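PDB 3GCF: terminal oxygenase component of carbazole 1,9a-dioxygenase, which probably catalyses angular dioxygenation of carbazole at positions 1 and 9a, passing electrons from a Rieske [2Fe-2S] cluster to a mononuclear iron that activates dioxygen. Local coordinates for residues N176-V181 with D352-E357; T296-F301 with W339-Q344; K227-R232 with I366-T371. One frame throughout, in Å; residues are numbered along the deposited sequence.

Contact 1. Residues N176-V181 with D352-E357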
loop_
_atom_site.group_PDB
_atom_site.type_symbol
_atom_site.label_atom_id
_atom_site.label_comp_id
_atom_site.label_asym_id
_atom_site.label_seq_id
_atom_site.Cartn_x
_atom_site.Cartn_y
_atom_site.Cartn_z
ATOM N N ASN A 176 9.010 -0.328 -14.919
ATOM C CA ASN A 176 9.843 0.782 -15.348
ATOM C C ASN A 176 9.742 0.791 -16.872
ATOM O O ASN A 176 9.542 -0.261 -17.485
ATOM C CB ASN A 176 11.291 0.544 -14.926
ATOM C CG ASN A 176 12.207 1.669 -15.346
ATOM O OD1 ASN A 176 12.989 1.525 -16.287
ATOM N ND2 ASN A 176 12.126 2.795 -14.641
ATOM N N TRP A 177 9.887 1.964 -17.479
ATOM C CA TRP A 177 9.787 2.097 -18.927
ATOM C C TRP A 177 10.840 1.305 -19.694
ATOM O O TRP A 177 10.572 0.810 -20.789
ATOM C CB TRP A 177 9.884 3.570 -19.337
ATOM C CG TRP A 177 11.245 4.167 -19.122
ATOM C CD1 TRP A 177 11.787 4.570 -17.939
ATOM C CD2 TRP A 177 12.246 4.404 -20.124
ATOM N NE1 TRP A 177 13.060 5.047 -18.137
ATOM C CE2 TRP A 177 13.369 4.955 -19.469
ATOM C CE3 TRP A 177 12.301 4.204 -21.510
ATOM C CZ2 TRP A 177 14.541 5.308 -20.155
ATOM C CZ3 TRP A 177 13.467 4.557 -22.194
ATOM C CH2 TRP A 177 14.569 5.102 -21.513
ATOM N N ARG A 178 12.042 1.194 -19.134
ATOM C CA ARG A 178 13.104 0.468 -19.818
ATOM C C ARG A 178 12.751 -1.005 -20.013
ATOM O O ARG A 178 13.174 -1.621 -20.989
ATOM C CB ARG A 178 14.423 0.631 -19.054
ATOM C CG ARG A 178 14.927 2.077 -19.068
ATOM C CD ARG A 178 16.017 2.333 -18.040
ATOM N NE ARG A 178 15.558 2.020 -16.693
ATOM C CZ ARG A 178 16.262 2.236 -15.586
ATOM N NH1 ARG A 178 17.474 2.779 -15.657
ATOM N NH2 ARG A 178 15.759 1.891 -14.407
ATOM N N LEU A 179 11.969 -1.569 -19.097
ATOM C CA LEU A 179 11.566 -2.965 -19.233
ATOM C C LEU A 179 10.572 -3.076 -20.390
ATOM O O LEU A 179 10.438 -4.131 -21.003
ATOM C CB LEU A 179 10.932 -3.483 -17.936
ATOM C CG LEU A 179 11.849 -3.468 -16.705
ATOM C CD1 LEU A 179 11.123 -4.052 -15.496
ATOM C CD2 LEU A 179 13.113 -4.263 -17.009
ATOM N N GLY A 180 9.876 -1.981 -20.682
ATOM C CA GLY A 180 8.929 -1.986 -21.784
ATOM C C GLY A 180 9.682 -1.977 -23.105
ATOM O O GLY A 180 9.435 -2.809 -23.988
ATOM N N VAL A 181 10.612 -1.034 -23.236
ATOM C CA VAL A 181 11.427 -0.907 -24.445
ATOM C C VAL A 181 12.149 -2.220 -24.756
ATOM O O VAL A 181 12.087 -2.730 -25.875
ATOM C CB VAL A 181 12.518 0.186 -24.290
ATOM C CG1 VAL A 181 13.304 0.317 -25.596
ATOM C CG2 VAL A 181 11.886 1.520 -23.911
ATOM N N ASP A 352 18.328 -4.956 -8.023
ATOM C CA ASP A 352 19.505 -4.661 -8.827
ATOM C C ASP A 352 19.709 -5.628 -9.999
ATOM O O ASP A 352 20.828 -6.065 -10.280
ATOM C CB ASP A 352 20.729 -4.659 -7.908
ATOM C CG ASP A 352 21.965 -4.134 -8.585
ATOM O OD1 ASP A 352 21.840 -3.229 -9.441
ATOM O OD2 ASP A 352 23.064 -4.620 -8.249
ATOM N N GLY A 353 18.619 -5.949 -10.685
ATOM C CA GLY A 353 18.707 -6.853 -11.811
ATOM C C GLY A 353 19.636 -6.357 -12.904
ATOM O O GLY A 353 20.172 -7.160 -13.665
ATOM N N TRP A 354 19.840 -5.044 -12.990
ATOM C CA TRP A 354 20.714 -4.498 -14.026
ATOM C C TRP A 354 22.123 -5.059 -13.932
ATOM O O TRP A 354 22.817 -5.158 -14.942
ATOM C CB TRP A 354 20.764 -2.967 -13.960
ATOM C CG TRP A 354 19.429 -2.334 -14.204
ATOM C CD1 TRP A 354 18.633 -1.721 -13.280
ATOM C CD2 TRP A 354 18.699 -2.319 -15.436
ATOM N NE1 TRP A 354 17.449 -1.332 -13.859
ATOM C CE2 TRP A 354 17.462 -1.686 -15.181
ATOM C CE3 TRP A 354 18.967 -2.782 -16.731
ATOM C CZ2 TRP A 354 16.493 -1.504 -16.173
ATOM C CZ3 TRP A 354 18.001 -2.602 -17.720
ATOM C CH2 TRP A 354 16.779 -1.967 -17.432
ATOM N N SER A 355 22.553 -5.439 -12.733
ATOM C CA SER A 355 23.893 -5.998 -12.602
ATOM C C SER A 355 23.896 -7.508 -12.377
ATOM O O SER A 355 24.951 -8.132 -12.417
ATOM C CB SER A 355 24.664 -5.306 -11.471
ATOM O OG SER A 355 24.103 -5.602 -10.209
ATOM N N LYS A 356 22.725 -8.100 -12.161
ATOM C CA LYS A 356 22.644 -9.540 -11.925
ATOM C C LYS A 356 22.159 -10.353 -13.126
ATOM O O LYS A 356 22.361 -11.565 -13.181
ATOM C CB LYS A 356 21.737 -9.825 -10.729
ATOM C CG LYS A 356 22.222 -9.241 -9.411
ATOM C CD LYS A 356 21.156 -9.427 -8.339
ATOM C CE LYS A 356 21.564 -8.811 -7.008
ATOM N NZ LYS A 356 20.453 -8.879 -6.008
ATOM N N GLU A 357 21.513 -9.690 -14.078
ATOM C CA GLU A 357 21.010 -10.358 -15.272
ATOM C C GLU A 357 22.135 -11.120 -15.960
ATOM O O GLU A 357 23.304 -10.761 -15.835
ATOM C CB GLU A 357 20.446 -9.328 -16.259
ATOM C CG GLU A 357 21.471 -8.263 -16.654
ATOM C CD GLU A 357 20.998 -7.340 -17.767
ATOM O OE1 GLU A 357 19.769 -7.209 -17.967
ATOM O OE2 GLU A 357 21.866 -6.729 -18.432
#
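Arg178 and Trp354 carry this contact, the arginine's polar end lying against the benzo side of the indole and its nitrogen. Trp354 CZ2 sits over one face of the guanidinium, off toward its rim and 3.7 Å from Arg178 NE, while Arg178 NH2 comes to 3.7 Å from Trp354 NE1. The two planes stand 52° apart, so this is a slanting approach and not a flat stack. Nearer the backbone, Arg178 CB touches Trp354 CH2 at 3.9 Å, and the same ring carbon meets Leu179 CD2 at 4.3 Å from the next residue of the helix. What sets the guanidinium is Asn176, the N-cap of helix 177-184, the segment that leads from strand 164-173 of the catalytic domain toward the first iron-binding histidine, His189. Its OD1 takes the capping bond from Arg178 N at 3.0 Å. It also accepts from Arg178 NE at 2.6 Å, a fairly straight bond (159°) close to the guanidinium plane; the two donors arrive from opposite faces of the amide. A bend at chi3 (-58°) curls the arginine back to reach it. Arg178 NH1 is held in turn by the carbonyls of Tyr24 and Leu25. Outward, Trp354 also meets the ring of Tyr348 and the side chain of Arg370, and Leu179 packs on Arg78 of a neighbouring subunit, a residue that there lines the Rieske cluster pocket.

Contact 2. Residues T296-F301 with W339-Q344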
loop_
_atom_site.group_PDB
_atom_site.type_symbol
_atom_site.label_atom_id
_atom_site.label_comp_id
_atom_site.label_asym_id
_atom_site.label_seq_id
_atom_site.Cartn_x
_atom_site.Cartn_y
_atom_site.Cartn_z
ATOM N N THR A 296 8.369 3.374 -11.545
ATOM C CA THR A 296 7.920 1.990 -11.686
ATOM C C THR A 296 6.750 1.787 -12.646
ATOM O O THR A 296 6.164 0.703 -12.690
ATOM C CB THR A 296 7.498 1.417 -10.314
ATOM O OG1 THR A 296 6.287 2.056 -9.884
ATOM C CG2 THR A 296 8.581 1.670 -9.268
ATOM N N GLN A 297 6.413 2.814 -13.421
ATOM C CA GLN A 297 5.285 2.716 -14.340
ATOM C C GLN A 297 5.536 3.436 -15.656
ATOM O O GLN A 297 6.336 4.369 -15.716
ATOM C CB GLN A 297 4.034 3.312 -13.680
ATOM C CG GLN A 297 3.713 2.741 -12.304
ATOM C CD GLN A 297 2.678 3.569 -11.544
ATOM O OE1 GLN A 297 2.907 4.739 -11.239
ATOM N NE2 GLN A 297 1.539 2.961 -11.237
ATOM N N HIS A 298 4.868 2.992 -16.718
ATOM C CA HIS A 298 5.006 3.663 -18.002
ATOM C C HIS A 298 3.728 3.572 -18.806
ATOM O O HIS A 298 2.865 2.736 -18.530
ATOM C CB HIS A 298 6.196 3.121 -18.824
ATOM C CG HIS A 298 6.028 1.721 -19.326
ATOM N ND1 HIS A 298 6.350 0.613 -18.571
ATOM C CD2 HIS A 298 5.638 1.250 -20.535
ATOM C CE1 HIS A 298 6.174 -0.480 -19.294
ATOM N NE2 HIS A 298 5.743 -0.121 -20.490
ATOM N N GLU A 299 3.600 4.460 -19.786
ATOM C CA GLU A 299 2.427 4.476 -20.642
ATOM C C GLU A 299 2.837 3.818 -21.949
ATOM O O GLU A 299 3.730 4.300 -22.654
ATOM C CB GLU A 299 1.958 5.907 -20.901
ATOM C CG GLU A 299 0.616 5.983 -21.621
ATOM C CD GLU A 299 -0.565 5.616 -20.726
ATOM O OE1 GLU A 299 -0.347 5.250 -19.551
ATOM O OE2 GLU A 299 -1.719 5.698 -21.199
ATOM N N TYR A 300 2.180 2.709 -22.254
ATOM C CA TYR A 300 2.460 1.931 -23.448
ATOM C C TYR A 300 1.552 2.361 -24.599
ATOM O O TYR A 300 0.339 2.196 -24.529
ATOM C CB TYR A 300 2.261 0.452 -23.094
ATOM C CG TYR A 300 2.338 -0.560 -24.219
ATOM C CD1 TYR A 300 3.291 -0.456 -25.235
ATOM C CD2 TYR A 300 1.488 -1.671 -24.222
ATOM C CE1 TYR A 300 3.393 -1.442 -26.228
ATOM C CE2 TYR A 300 1.581 -2.655 -25.199
ATOM C CZ TYR A 300 2.532 -2.539 -26.198
ATOM O OH TYR A 300 2.609 -3.526 -27.156
ATOM N N PHE A 301 2.148 2.940 -25.640
ATOM C CA PHE A 301 1.399 3.372 -26.822
ATOM C C PHE A 301 1.637 2.356 -27.935
ATOM O O PHE A 301 2.764 1.919 -28.153
ATOM C CB PHE A 301 1.884 4.735 -27.351
ATOM C CG PHE A 301 1.504 5.920 -26.495
ATOM C CD1 PHE A 301 2.117 6.142 -25.265
ATOM C CD2 PHE A 301 0.570 6.848 -26.955
ATOM C CE1 PHE A 301 1.810 7.276 -24.503
ATOM C CE2 PHE A 301 0.249 7.991 -26.202
ATOM C CZ PHE A 301 0.874 8.206 -24.971
ATOM N N TRP A 339 1.997 -8.228 -18.714
ATOM C CA TRP A 339 2.428 -8.918 -17.500
ATOM C C TRP A 339 3.867 -9.411 -17.614
ATOM O O TRP A 339 4.541 -9.607 -16.604
ATOM C CB TRP A 339 1.488 -10.080 -17.124
ATOM C CG TRP A 339 1.298 -11.176 -18.146
ATOM C CD1 TRP A 339 0.274 -11.290 -19.043
ATOM C CD2 TRP A 339 2.119 -12.342 -18.326
ATOM N NE1 TRP A 339 0.402 -12.453 -19.765
ATOM C CE2 TRP A 339 1.524 -13.118 -19.347
ATOM C CE3 TRP A 339 3.295 -12.808 -17.720
ATOM C CZ2 TRP A 339 2.067 -14.337 -19.782
ATOM C CZ3 TRP A 339 3.838 -14.025 -18.154
ATOM C CH2 TRP A 339 3.219 -14.772 -19.176
ATOM N N ALA A 340 4.346 -9.597 -18.840
ATOM C CA ALA A 340 5.721 -10.039 -19.033
ATOM C C ALA A 340 6.651 -8.952 -18.505
ATOM O O ALA A 340 7.643 -9.237 -17.839
ATOM C CB ALA A 340 6.000 -10.297 -20.513
ATOM N N ARG A 341 6.331 -7.701 -18.813
ATOM C CA ARG A 341 7.139 -6.583 -18.345
ATOM C C ARG A 341 7.064 -6.486 -16.825
ATOM O O ARG A 341 8.084 -6.384 -16.143
ATOM C CB ARG A 341 6.642 -5.270 -18.960
ATOM C CG ARG A 341 6.835 -5.173 -20.466
ATOM C CD ARG A 341 6.119 -3.970 -21.058
ATOM N NE ARG A 341 5.992 -4.103 -22.507
ATOM C CZ ARG A 341 5.274 -3.297 -23.282
ATOM N NH1 ARG A 341 4.610 -2.275 -22.761
ATOM N NH2 ARG A 341 5.194 -3.538 -24.584
ATOM N N GLU A 342 5.845 -6.530 -16.300
ATOM C CA GLU A 342 5.619 -6.420 -14.862
ATOM C C GLU A 342 6.263 -7.546 -14.060
ATOM O O GLU A 342 6.601 -7.367 -12.889
ATOM C CB GLU A 342 4.113 -6.353 -14.588
ATOM C CG GLU A 342 3.438 -5.258 -15.407
ATOM C CD GLU A 342 1.931 -5.209 -15.244
ATOM O OE1 GLU A 342 1.311 -6.262 -14.979
ATOM O OE2 GLU A 342 1.361 -4.110 -15.403
ATOM N N ALA A 343 6.437 -8.704 -14.686
ATOM C CA ALA A 343 7.051 -9.835 -14.003
ATOM C C ALA A 343 8.540 -9.568 -13.770
ATOM O O ALA A 343 9.188 -10.260 -12.983
ATOM C CB ALA A 343 6.867 -11.105 -14.835
ATOM N N GLN A 344 9.069 -8.554 -14.452
ATOM C CA GLN A 344 10.483 -8.186 -14.350
ATOM C C GLN A 344 10.727 -7.018 -13.400
ATOM O O GLN A 344 11.861 -6.778 -12.988
ATOM C CB GLN A 344 11.030 -7.787 -15.733
ATOM C CG GLN A 344 10.975 -8.872 -16.799
ATOM C CD GLN A 344 11.349 -8.354 -18.188
ATOM O OE1 GLN A 344 12.478 -7.927 -18.428
ATOM N NE2 GLN A 344 10.392 -8.390 -19.106
#
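A buried cation-pi contact joins strand 298-307 to helix 335-350, with Arg341 of the helix reaching over the face of Tyr300 on the strand. Arg341 CZ lies 3.9 Å from the centroid of the Tyr300 ring, almost straight above it. The guanidinium stands nearly upright on that face, the planes 82° apart, so it presents an edge: NH1 comes down 3.2 Å from Tyr300 CG and NH2 3.2 Å from Tyr300 CE1. An arginine chain extended from CG to NE (chi2 170°) spans the distance between helix and sheet. The sheet belongs to the Bet v 1-like catalytic domain, and the helix carries the iron ligand Asp337. The side chain of Arg341 is about 6 Å from the bound Fe(II) ion. His298, two residues before Tyr300 on the strand, meets the arginine with the edge of its ring. Its NE2 accepts a weak, bent bond from Arg341 NH1 (3.3 Å, 129°), and Arg341 CD lies 3.9 Å from His298 CE1, in the ring plane. The stronger polar holds come from around the pair: Arg341 NE is hydrogen-bonded to Asn183 OD1, His298 ND1 to Ser175 O and Tyr300 OH to Glu288 OE2. Glu288 OE1 adds a long, weak ion pair to Arg341 NH2. With a leucine in place of Tyr300 the aromatic face and hydroxyl are gone, which would probably leave the guanidinium less well supported and Glu288 OE2 without this partner.

Contact 3. Residues K227-R232 with I366-T371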
loop_
_atom_site.group_PDB
_atom_site.type_symbol
_atom_site.label_atom_id
_atom_site.label_comp_id
_atom_site.label_asym_id
_atom_site.label_seq_id
_atom_site.Cartn_x
_atom_site.Cartn_y
_atom_site.Cartn_z
ATOM N N LYS A 227 18.315 8.542 -33.961
ATOM C CA LYS A 227 19.333 7.542 -33.676
ATOM C C LYS A 227 18.669 6.286 -33.133
ATOM O O LYS A 227 17.697 6.366 -32.371
ATOM C CB LYS A 227 20.335 8.070 -32.649
ATOM C CG LYS A 227 21.074 9.337 -33.058
ATOM C CD LYS A 227 21.997 9.801 -31.932
ATOM C CE LYS A 227 22.677 11.129 -32.262
ATOM N NZ LYS A 227 23.529 11.055 -33.490
ATOM N N GLY A 228 19.187 5.126 -33.526
ATOM C CA GLY A 228 18.621 3.882 -33.055
ATOM C C GLY A 228 19.375 2.648 -33.506
ATOM O O GLY A 228 20.433 2.737 -34.125
ATOM N N VAL A 229 18.812 1.487 -33.191
ATOM C CA VAL A 229 19.406 0.214 -33.554
ATOM C C VAL A 229 18.395 -0.571 -34.390
ATOM O O VAL A 229 17.215 -0.633 -34.054
ATOM C CB VAL A 229 19.778 -0.592 -32.298
ATOM C CG1 VAL A 229 20.594 -1.810 -32.688
ATOM C CG2 VAL A 229 20.548 0.291 -31.326
ATOM N N LEU A 230 18.865 -1.163 -35.484
ATOM C CA LEU A 230 17.992 -1.924 -36.364
ATOM C C LEU A 230 18.401 -3.387 -36.482
ATOM O O LEU A 230 19.573 -3.698 -36.720
ATOM C CB LEU A 230 17.982 -1.277 -37.751
ATOM C CG LEU A 230 17.136 -1.826 -38.912
ATOM C CD1 LEU A 230 17.712 -3.122 -39.417
ATOM C CD2 LEU A 230 15.712 -2.006 -38.469
ATOM N N ASP A 231 17.426 -4.279 -36.307
ATOM C CA ASP A 231 17.653 -5.719 -36.432
ATOM C C ASP A 231 17.129 -6.144 -37.809
ATOM O O ASP A 231 15.944 -5.990 -38.100
ATOM C CB ASP A 231 16.885 -6.507 -35.357
ATOM C CG ASP A 231 17.437 -6.310 -33.958
ATOM O OD1 ASP A 231 18.509 -5.684 -33.797
ATOM O OD2 ASP A 231 16.786 -6.798 -33.007
ATOM N N ARG A 232 18.007 -6.667 -38.656
ATOM C CA ARG A 232 17.597 -7.110 -39.989
ATOM C C ARG A 232 17.136 -8.564 -39.912
ATOM O O ARG A 232 17.800 -9.471 -40.418
ATOM C CB ARG A 232 18.765 -6.969 -40.968
ATOM C CG ARG A 232 19.187 -5.529 -41.206
ATOM C CD ARG A 232 20.021 -5.405 -42.474
ATOM N NE ARG A 232 19.744 -4.146 -43.162
ATOM C CZ ARG A 232 20.335 -2.994 -42.877
ATOM N NH1 ARG A 232 21.248 -2.943 -41.917
ATOM N NH2 ARG A 232 19.996 -1.890 -43.535
ATOM N N ILE A 366 19.889 -5.399 -27.604
ATOM C CA ILE A 366 19.463 -4.599 -26.463
ATOM C C ILE A 366 20.683 -3.903 -25.859
ATOM O O ILE A 366 20.600 -2.759 -25.413
ATOM C CB ILE A 366 18.765 -5.475 -25.397
ATOM C CG1 ILE A 366 17.406 -5.933 -25.934
ATOM C CG2 ILE A 366 18.597 -4.697 -24.089
ATOM C CD1 ILE A 366 16.706 -6.942 -25.054
ATOM N N VAL A 367 21.819 -4.594 -25.854
ATOM C CA VAL A 367 23.046 -4.014 -25.325
ATOM C C VAL A 367 23.466 -2.813 -26.170
ATOM O O VAL A 367 23.916 -1.802 -25.636
ATOM C CB VAL A 367 24.201 -5.040 -25.306
ATOM C CG1 VAL A 367 25.517 -4.341 -24.961
ATOM C CG2 VAL A 367 23.901 -6.131 -24.293
ATOM N N LYS A 368 23.321 -2.925 -27.487
ATOM C CA LYS A 368 23.681 -1.822 -28.377
ATOM C C LYS A 368 22.757 -0.643 -28.122
ATOM O O LYS A 368 23.185 0.510 -28.171
ATOM C CB LYS A 368 23.577 -2.243 -29.845
ATOM C CG LYS A 368 24.629 -3.242 -30.279
ATOM C CD LYS A 368 24.469 -3.598 -31.743
ATOM C CE LYS A 368 25.366 -4.767 -32.118
ATOM N NZ LYS A 368 26.787 -4.449 -31.850
ATOM N N TRP A 369 21.486 -0.941 -27.859
ATOM C CA TRP A 369 20.497 0.095 -27.577
ATOM C C TRP A 369 20.817 0.817 -26.268
ATOM O O TRP A 369 20.727 2.040 -26.193
ATOM C CB TRP A 369 19.082 -0.515 -27.525
ATOM C CG TRP A 369 18.166 0.121 -26.506
ATOM C CD1 TRP A 369 17.798 -0.403 -25.298
ATOM C CD2 TRP A 369 17.566 1.423 -26.576
ATOM N NE1 TRP A 369 17.013 0.491 -24.609
ATOM C CE2 TRP A 369 16.856 1.621 -25.369
ATOM C CE3 TRP A 369 17.564 2.443 -27.537
ATOM C CZ2 TRP A 369 16.149 2.802 -25.096
ATOM C CZ3 TRP A 369 16.861 3.622 -27.263
ATOM C CH2 TRP A 369 16.166 3.788 -26.052
ATOM N N ARG A 370 21.190 0.066 -25.239
ATOM C CA ARG A 370 21.516 0.670 -23.951
ATOM C C ARG A 370 22.713 1.594 -24.092
ATOM O O ARG A 370 22.732 2.691 -23.537
ATOM C CB ARG A 370 21.845 -0.404 -22.916
ATOM C CG ARG A 370 20.682 -1.296 -22.545
ATOM C CD ARG A 370 21.134 -2.357 -21.563
ATOM N NE ARG A 370 20.024 -3.173 -21.085
ATOM C CZ ARG A 370 20.174 -4.268 -20.348
ATOM N NH1 ARG A 370 21.388 -4.676 -20.012
ATOM N NH2 ARG A 370 19.114 -4.949 -19.940
ATOM N N THR A 371 23.709 1.127 -24.838
ATOM C CA THR A 371 24.936 1.875 -25.073
ATOM C C THR A 371 24.655 3.171 -25.820
ATOM O O THR A 371 25.107 4.241 -25.417
ATOM C CB THR A 371 25.923 1.034 -25.891
ATOM O OG1 THR A 371 26.231 -0.158 -25.166
ATOM C CG2 THR A 371 27.209 1.809 -26.157
#
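Val367 O, one residue before the pair that meets Val229, is gripped twice by Thr371, four residues on: by the backbone N at 3.0 Å and by the hydroxyl OG1 at 2.9 Å. The two donors come from opposite faces of the carbonyl plane, the hydroxyl tilted 31° from it. With chi1 at -60°, OG1 is set beside the threonine's own backbone N, which is how both can serve a single acceptor. Arg370 N likewise bonds Ile366 O at 2.9 Å, and this regular helix offers its backbone as much as its side chains to the strand. Val229 does the touching from the other side, purely by van der Waals contact, one methyl on the junction of Lys368 and Trp369, the other against the lysine's CB. CG2 rests 3.8 Å from Trp369 CA and 4.0 Å from Lys368 C, and it approaches Trp369 CB at 4.2 Å. CG1, anti to the valine's backbone N (chi1 -171°), meets Lys368 CB at 4.1 Å; beyond that carbon the lysine leads away from the strand. Strand 228-231 runs next to the edge strand 218-221, with 265-269 on its other side, in the antiparallel sheet of the catalytic domain, and helix 364-376 is thus laid against that sheet close to the end of the chain. The indole of Trp369 finds its polar partner in Tyr24, whose OH is hydrogen-bonded to NE1. Arg370 leaves the helix away from the strand; its guanidinium forms a salt bridge with Glu182, and Ile366 and Arg370 both pack on Arg78 of a neighbouring subunit.

How the contacts relate
All three contacts lie in the catalytic domain. Segments 176-181, 227-232 and 296-301 come first along the chain, then 339-344, 352-357 and 366-371 on three successive helices, so contact 2 is nested inside the loops closed by contacts 1 and 3, which cross. Contacts 1 and 2 lie about 11 Å apart between centres; contacts 1 and 3, about 16 Å apart, are tied by the Glu357-Arg370 salt bridge. Contacts 2 and 3, about 20 Å apart, do not touch but reach the same seven-stranded sheet and hold two of these helices to it. Contact 1 joins the short one to helix 177-184, which touches Arg341 and Trp369. Contact 2 is nearest the iron, and all three touch the second subunit.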